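Local coordinates for SusD superfamily protein (Bacteroides fragilis NCTC 9343, PDB 3NQP), which probably binds glycans at the bacterial outer membrane, in the manner of SusD-like proteins, at residues F379-E391 / A401-A413. Sequence-based numbering, arbitrary orientation.
Sequences FYRLPWVYLTLAE and AVAKYINLVRKRA
Ala390 and Val402 bring the backbones closest, CA to CA 4.5 Å, and the gap widens to 6.3 Å between the CA atoms of Pro383 and Val409; the helical segments 382-391 and 401-413 run antiparallel at 159°, making a splayed helical hairpin. Where they converge, Tyr405 leans on helix 382-391: its CB lies 3.4 Å from Tyr386 O and 3.8 Å from Ala390 CB, while Leu389 CB sits over one ring face, 4.1 Å from the centroid, a CH-pi contact. The Tyr386 and Tyr405 rings, planes 30° apart, are offset too far for a full stack and touch through their CD1 atoms. With its CG beside the backbone N (chi1 -63°), Tyr386 instead offers a face to Leu408 CD1, 4.0 Å from the centroid and nearly on the ring normal. At the wider end Val409 CG2 meets Pro383 CB, Leu387 CG and the edge of Tyr386. Beyond it, Arg412, bent at chi2 and chi3, lays NH2 3.5 Å from Pro383 CG. Shared salt-bridge partners Glu264 and Glu445 probably draw its guanidinium beside that of Arg381, whose NH2 Glu449 holds. Helix 431-445 touches Pro383, Val402, Ile406 and Val409, helix 228-241 meets Tyr386, and strand 377-381, paired with strand 265-269, leads into the hairpin.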
loop_
_atom_site.group_PDB
_atom_site.type_symbol
_atom_site.label_atom_id
_atom_site.label_comp_id
_atom_site.label_asym_id
_atom_site.label_seq_id
_atom_site.Cartn_x
_atom_site.Cartn_y
_atom_site.Cartn_z
ATOM N N PHE A 379 -5.344 -3.734 -2.206
ATOM C CA PHE A 379 -5.276 -2.454 -1.536
ATOM C C PHE A 379 -5.813 -2.548 -0.107
ATOM O O PHE A 379 -5.228 -1.965 0.781
ATOM C CB PHE A 379 -6.076 -1.389 -2.307
ATOM C CG PHE A 379 -5.409 -0.892 -3.550
ATOM C CD1 PHE A 379 -4.193 -1.384 -3.990
ATOM C CD2 PHE A 379 -6.044 0.073 -4.299
ATOM C CE1 PHE A 379 -3.601 -0.872 -5.147
ATOM C CE2 PHE A 379 -5.460 0.591 -5.441
ATOM C CZ PHE A 379 -4.255 0.130 -5.867
ATOM N N TYR A 380 -6.921 -3.261 0.115
ATOM C CA TYR A 380 -7.436 -3.471 1.476
ATOM C C TYR A 380 -7.778 -4.939 1.678
ATOM O O TYR A 380 -8.494 -5.490 0.851
ATOM C CB TYR A 380 -8.696 -2.680 1.735
ATOM C CG TYR A 380 -8.532 -1.214 1.604
ATOM C CD1 TYR A 380 -7.733 -0.512 2.520
ATOM C CD2 TYR A 380 -9.114 -0.509 0.565
ATOM C CE1 TYR A 380 -7.555 0.815 2.440
ATOM C CE2 TYR A 380 -8.932 0.887 0.473
ATOM C CZ TYR A 380 -8.138 1.536 1.414
ATOM O OH TYR A 380 -7.923 2.905 1.396
ATOM N N ARG A 381 -7.267 -5.538 2.757
ATOM C CA ARG A 381 -7.732 -6.868 3.209
ATOM C C ARG A 381 -7.893 -6.884 4.754
ATOM O O ARG A 381 -7.504 -5.934 5.444
ATOM C CB ARG A 381 -6.788 -7.947 2.703
ATOM C CG ARG A 381 -5.380 -7.787 3.086
ATOM C CD ARG A 381 -4.550 -8.968 2.591
ATOM N NE ARG A 381 -3.144 -8.796 2.915
ATOM C CZ ARG A 381 -2.511 -9.287 3.993
ATOM N NH1 ARG A 381 -3.116 -10.016 4.922
ATOM N NH2 ARG A 381 -1.229 -9.036 4.145
ATOM N N LEU A 382 -8.498 -7.923 5.293
ATOM C CA LEU A 382 -9.001 -7.848 6.664
ATOM C C LEU A 382 -7.925 -7.586 7.743
ATOM O O LEU A 382 -8.194 -6.808 8.642
ATOM C CB LEU A 382 -9.829 -9.110 6.996
ATOM C CG LEU A 382 -10.867 -9.005 8.095
ATOM C CD1 LEU A 382 -11.933 -7.925 7.646
ATOM C CD2 LEU A 382 -11.491 -10.429 8.341
ATOM N N PRO A 383 -6.717 -8.226 7.695
ATOM C CA PRO A 383 -5.747 -7.901 8.744
ATOM C C PRO A 383 -5.317 -6.415 8.786
ATOM O O PRO A 383 -4.904 -5.913 9.855
ATOM C CB PRO A 383 -4.523 -8.809 8.429
ATOM C CG PRO A 383 -5.114 -9.985 7.679
ATOM C CD PRO A 383 -6.233 -9.307 6.835
ATOM N N TRP A 384 -5.416 -5.720 7.662
ATOM C CA TRP A 384 -5.213 -4.253 7.657
ATOM C C TRP A 384 -6.266 -3.592 8.549
ATOM O O TRP A 384 -5.964 -2.650 9.284
ATOM C CB TRP A 384 -5.203 -3.685 6.224
ATOM C CG TRP A 384 -5.069 -2.177 6.158
ATOM C CD1 TRP A 384 -3.923 -1.460 6.051
ATOM C CD2 TRP A 384 -6.123 -1.247 6.178
ATOM N NE1 TRP A 384 -4.191 -0.119 6.031
ATOM C CE2 TRP A 384 -5.545 0.041 6.124
ATOM C CE3 TRP A 384 -7.521 -1.365 6.278
ATOM C CZ2 TRP A 384 -6.314 1.209 6.150
ATOM C CZ3 TRP A 384 -8.273 -0.231 6.265
ATOM C CH2 TRP A 384 -7.680 1.039 6.212
ATOM N N VAL A 385 -7.499 -4.083 8.496
ATOM C CA VAL A 385 -8.595 -3.482 9.260
ATOM C C VAL A 385 -8.277 -3.698 10.750
ATOM O O VAL A 385 -8.307 -2.757 11.566
ATOM C CB VAL A 385 -10.010 -3.982 8.836
ATOM C CG1 VAL A 385 -11.050 -3.385 9.746
ATOM C CG2 VAL A 385 -10.325 -3.680 7.301
ATOM N N TYR A 386 -7.887 -4.919 11.078
ATOM C CA TYR A 386 -7.470 -5.207 12.430
ATOM C C TYR A 386 -6.313 -4.345 12.964
ATOM O O TYR A 386 -6.395 -3.866 14.087
ATOM C CB TYR A 386 -7.042 -6.682 12.574
ATOM C CG TYR A 386 -8.071 -7.768 12.341
ATOM C CD1 TYR A 386 -9.409 -7.610 12.676
ATOM C CD2 TYR A 386 -7.644 -9.046 11.937
ATOM C CE1 TYR A 386 -10.323 -8.652 12.493
ATOM C CE2 TYR A 386 -8.546 -10.068 11.748
ATOM C CZ TYR A 386 -9.872 -9.876 12.058
ATOM O OH TYR A 386 -10.735 -10.897 11.877
ATOM N N LEU A 387 -5.221 -4.190 12.204
ATOM C CA LEU A 387 -4.066 -3.437 12.725
ATOM C C LEU A 387 -4.342 -1.928 12.754
ATOM O O LEU A 387 -3.773 -1.201 13.564
ATOM C CB LEU A 387 -2.783 -3.820 11.977
ATOM C CG LEU A 387 -2.376 -5.297 12.275
ATOM C CD1 LEU A 387 -1.270 -5.685 11.341
ATOM C CD2 LEU A 387 -1.989 -5.507 13.745
ATOM N N THR A 388 -5.225 -1.468 11.884
ATOM C CA THR A 388 -5.667 -0.084 11.891
ATOM C C THR A 388 -6.534 0.183 13.166
ATOM O O THR A 388 -6.369 1.218 13.838
ATOM C CB THR A 388 -6.373 0.307 10.536
ATOM O OG1 THR A 388 -5.544 -0.046 9.401
ATOM C CG2 THR A 388 -6.634 1.797 10.478
ATOM N N LEU A 389 -7.425 -0.753 13.512
ATOM C CA LEU A 389 -8.211 -0.683 14.750
ATOM C C LEU A 389 -7.322 -0.829 15.968
ATOM O O LEU A 389 -7.571 -0.198 16.984
ATOM C CB LEU A 389 -9.301 -1.757 14.752
ATOM C CG LEU A 389 -10.534 -1.423 13.911
ATOM C CD1 LEU A 389 -11.426 -2.629 13.666
ATOM C CD2 LEU A 389 -11.308 -0.303 14.536
ATOM N N ALA A 390 -6.250 -1.627 15.867
ATOM C CA ALA A 390 -5.263 -1.683 16.949
ATOM C C ALA A 390 -4.630 -0.295 17.219
ATOM O O ALA A 390 -4.425 0.111 18.382
ATOM C CB ALA A 390 -4.188 -2.721 16.658
ATOM N N GLU A 391 -4.282 0.407 16.141
ATOM C CA GLU A 391 -3.697 1.730 16.267
ATOM C C GLU A 391 -4.694 2.713 16.909
ATOM O O GLU A 391 -4.312 3.483 17.777
ATOM C CB GLU A 391 -3.223 2.238 14.914
ATOM C CG GLU A 391 -2.514 3.581 14.991
ATOM C CD GLU A 391 -1.877 3.960 13.685
ATOM O OE1 GLU A 391 -1.579 3.018 12.913
ATOM O OE2 GLU A 391 -1.683 5.184 13.450
ATOM N N ALA A 401 -7.453 -4.227 23.704
ATOM C CA ALA A 401 -7.836 -4.330 22.277
ATOM C C ALA A 401 -6.597 -4.279 21.353
ATOM O O ALA A 401 -6.554 -4.979 20.335
ATOM C CB ALA A 401 -8.892 -3.228 21.847
ATOM N N VAL A 402 -5.579 -3.493 21.718
ATOM C CA VAL A 402 -4.304 -3.491 20.962
ATOM C C VAL A 402 -3.781 -4.917 20.837
ATOM O O VAL A 402 -3.505 -5.421 19.728
ATOM C CB VAL A 402 -3.230 -2.621 21.606
ATOM C CG1 VAL A 402 -1.880 -2.869 20.880
ATOM C CG2 VAL A 402 -3.635 -1.123 21.552
ATOM N N ALA A 403 -3.670 -5.567 21.985
ATOM C CA ALA A 403 -3.156 -6.926 22.080
ATOM C C ALA A 403 -4.032 -7.913 21.333
ATOM O O ALA A 403 -3.524 -8.816 20.701
ATOM C CB ALA A 403 -3.043 -7.345 23.559
ATOM N N LYS A 404 -5.346 -7.763 21.453
ATOM C CA LYS A 404 -6.292 -8.639 20.770
ATOM C C LYS A 404 -6.041 -8.642 19.279
ATOM O O LYS A 404 -5.990 -9.686 18.650
ATOM C CB LYS A 404 -7.741 -8.224 21.061
ATOM C CG LYS A 404 -8.859 -9.011 20.340
ATOM C CD LYS A 404 -10.247 -8.446 20.668
ATOM C CE LYS A 404 -10.501 -7.088 19.961
ATOM N NZ LYS A 404 -11.765 -6.432 20.407
ATOM N N TYR A 405 -5.979 -7.466 18.692
ATOM C CA TYR A 405 -5.861 -7.386 17.231
ATOM C C TYR A 405 -4.479 -7.855 16.732
ATOM O O TYR A 405 -4.383 -8.519 15.707
ATOM C CB TYR A 405 -6.123 -5.963 16.791
ATOM C CG TYR A 405 -7.589 -5.613 16.810
ATOM C CD1 TYR A 405 -8.491 -6.316 16.030
ATOM C CD2 TYR A 405 -8.075 -4.566 17.570
ATOM C CE1 TYR A 405 -9.858 -5.968 16.001
ATOM C CE2 TYR A 405 -9.442 -4.224 17.544
ATOM C CZ TYR A 405 -10.318 -4.934 16.756
ATOM O OH TYR A 405 -11.670 -4.605 16.742
ATOM N N ILE A 406 -3.410 -7.497 17.444
ATOM C CA ILE A 406 -2.075 -8.022 17.113
ATOM C C ILE A 406 -2.049 -9.542 17.163
ATOM O O ILE A 406 -1.508 -10.186 16.275
ATOM C CB ILE A 406 -0.972 -7.476 18.041
ATOM C CG1 ILE A 406 -0.744 -5.983 17.781
ATOM C CG2 ILE A 406 0.360 -8.259 17.844
ATOM C CD1 ILE A 406 0.143 -5.294 18.891
ATOM N N ASN A 407 -2.626 -10.117 18.199
ATOM C CA ASN A 407 -2.617 -11.568 18.341
ATOM C C ASN A 407 -3.513 -12.308 17.346
ATOM O O ASN A 407 -3.213 -13.450 16.987
ATOM C CB ASN A 407 -2.922 -11.975 19.778
ATOM C CG ASN A 407 -1.766 -11.663 20.730
ATOM O OD1 ASN A 407 -0.590 -11.869 20.384
ATOM N ND2 ASN A 407 -2.094 -11.172 21.941
ATOM N N LEU A 408 -4.604 -11.693 16.905
ATOM C CA LEU A 408 -5.377 -12.260 15.819
ATOM C C LEU A 408 -4.474 -12.453 14.583
ATOM O O LEU A 408 -4.445 -13.522 13.998
ATOM C CB LEU A 408 -6.543 -11.344 15.423
ATOM C CG LEU A 408 -7.824 -11.525 16.223
ATOM C CD1 LEU A 408 -8.817 -10.356 15.919
ATOM C CD2 LEU A 408 -8.454 -12.916 15.984
ATOM N N VAL A 409 -3.725 -11.410 14.214
ATOM C CA VAL A 409 -2.823 -11.497 13.051
ATOM C C VAL A 409 -1.675 -12.466 13.287
ATOM O O VAL A 409 -1.399 -13.304 12.410
ATOM C CB VAL A 409 -2.313 -10.107 12.659
ATOM C CG1 VAL A 409 -1.349 -10.208 11.483
ATOM C CG2 VAL A 409 -3.543 -9.174 12.398
ATOM N N ARG A 410 -1.030 -12.413 14.470
ATOM C CA ARG A 410 0.080 -13.340 14.748
ATOM C C ARG A 410 -0.379 -14.765 14.730
ATOM O O ARG A 410 0.333 -15.644 14.241
ATOM C CB ARG A 410 0.737 -13.083 16.088
ATOM C CG ARG A 410 1.454 -11.757 16.141
ATOM C CD ARG A 410 2.287 -11.625 17.391
ATOM N NE ARG A 410 2.984 -10.337 17.492
ATOM C CZ ARG A 410 3.801 -10.012 18.484
ATOM N NH1 ARG A 410 4.059 -10.883 19.469
ATOM N NH2 ARG A 410 4.404 -8.836 18.473
ATOM N N LYS A 411 -1.544 -15.020 15.322
ATOM C CA LYS A 411 -1.970 -16.394 15.468
ATOM C C LYS A 411 -2.126 -17.004 14.073
ATOM O O LYS A 411 -1.721 -18.126 13.836
ATOM C CB LYS A 411 -3.248 -16.503 16.276
ATOM C CG LYS A 411 -3.837 -17.964 16.300
ATOM C CD LYS A 411 -5.166 -17.971 17.055
ATOM C CE LYS A 411 -5.712 -19.404 17.195
ATOM N NZ LYS A 411 -6.981 -19.419 18.014
ATOM N N ARG A 412 -2.686 -16.247 13.151
ATOM C CA ARG A 412 -2.784 -16.721 11.766
ATOM C C ARG A 412 -1.406 -16.980 11.158
ATOM O O ARG A 412 -1.211 -17.980 10.501
ATOM C CB ARG A 412 -3.582 -15.743 10.900
ATOM C CG ARG A 412 -4.027 -16.332 9.556
ATOM C CD ARG A 412 -2.955 -16.164 8.461
ATOM N NE ARG A 412 -2.839 -14.770 8.021
ATOM C CZ ARG A 412 -3.648 -14.180 7.134
ATOM N NH1 ARG A 412 -4.632 -14.859 6.566
ATOM N NH2 ARG A 412 -3.471 -12.896 6.797
ATOM N N ALA A 413 -0.463 -16.061 11.377
ATOM C CA ALA A 413 0.889 -16.156 10.827
ATOM C C ALA A 413 1.600 -17.440 11.233
ATOM O O ALA A 413 2.249 -18.090 10.392
ATOM C CB ALA A 413 1.733 -14.938 11.256
#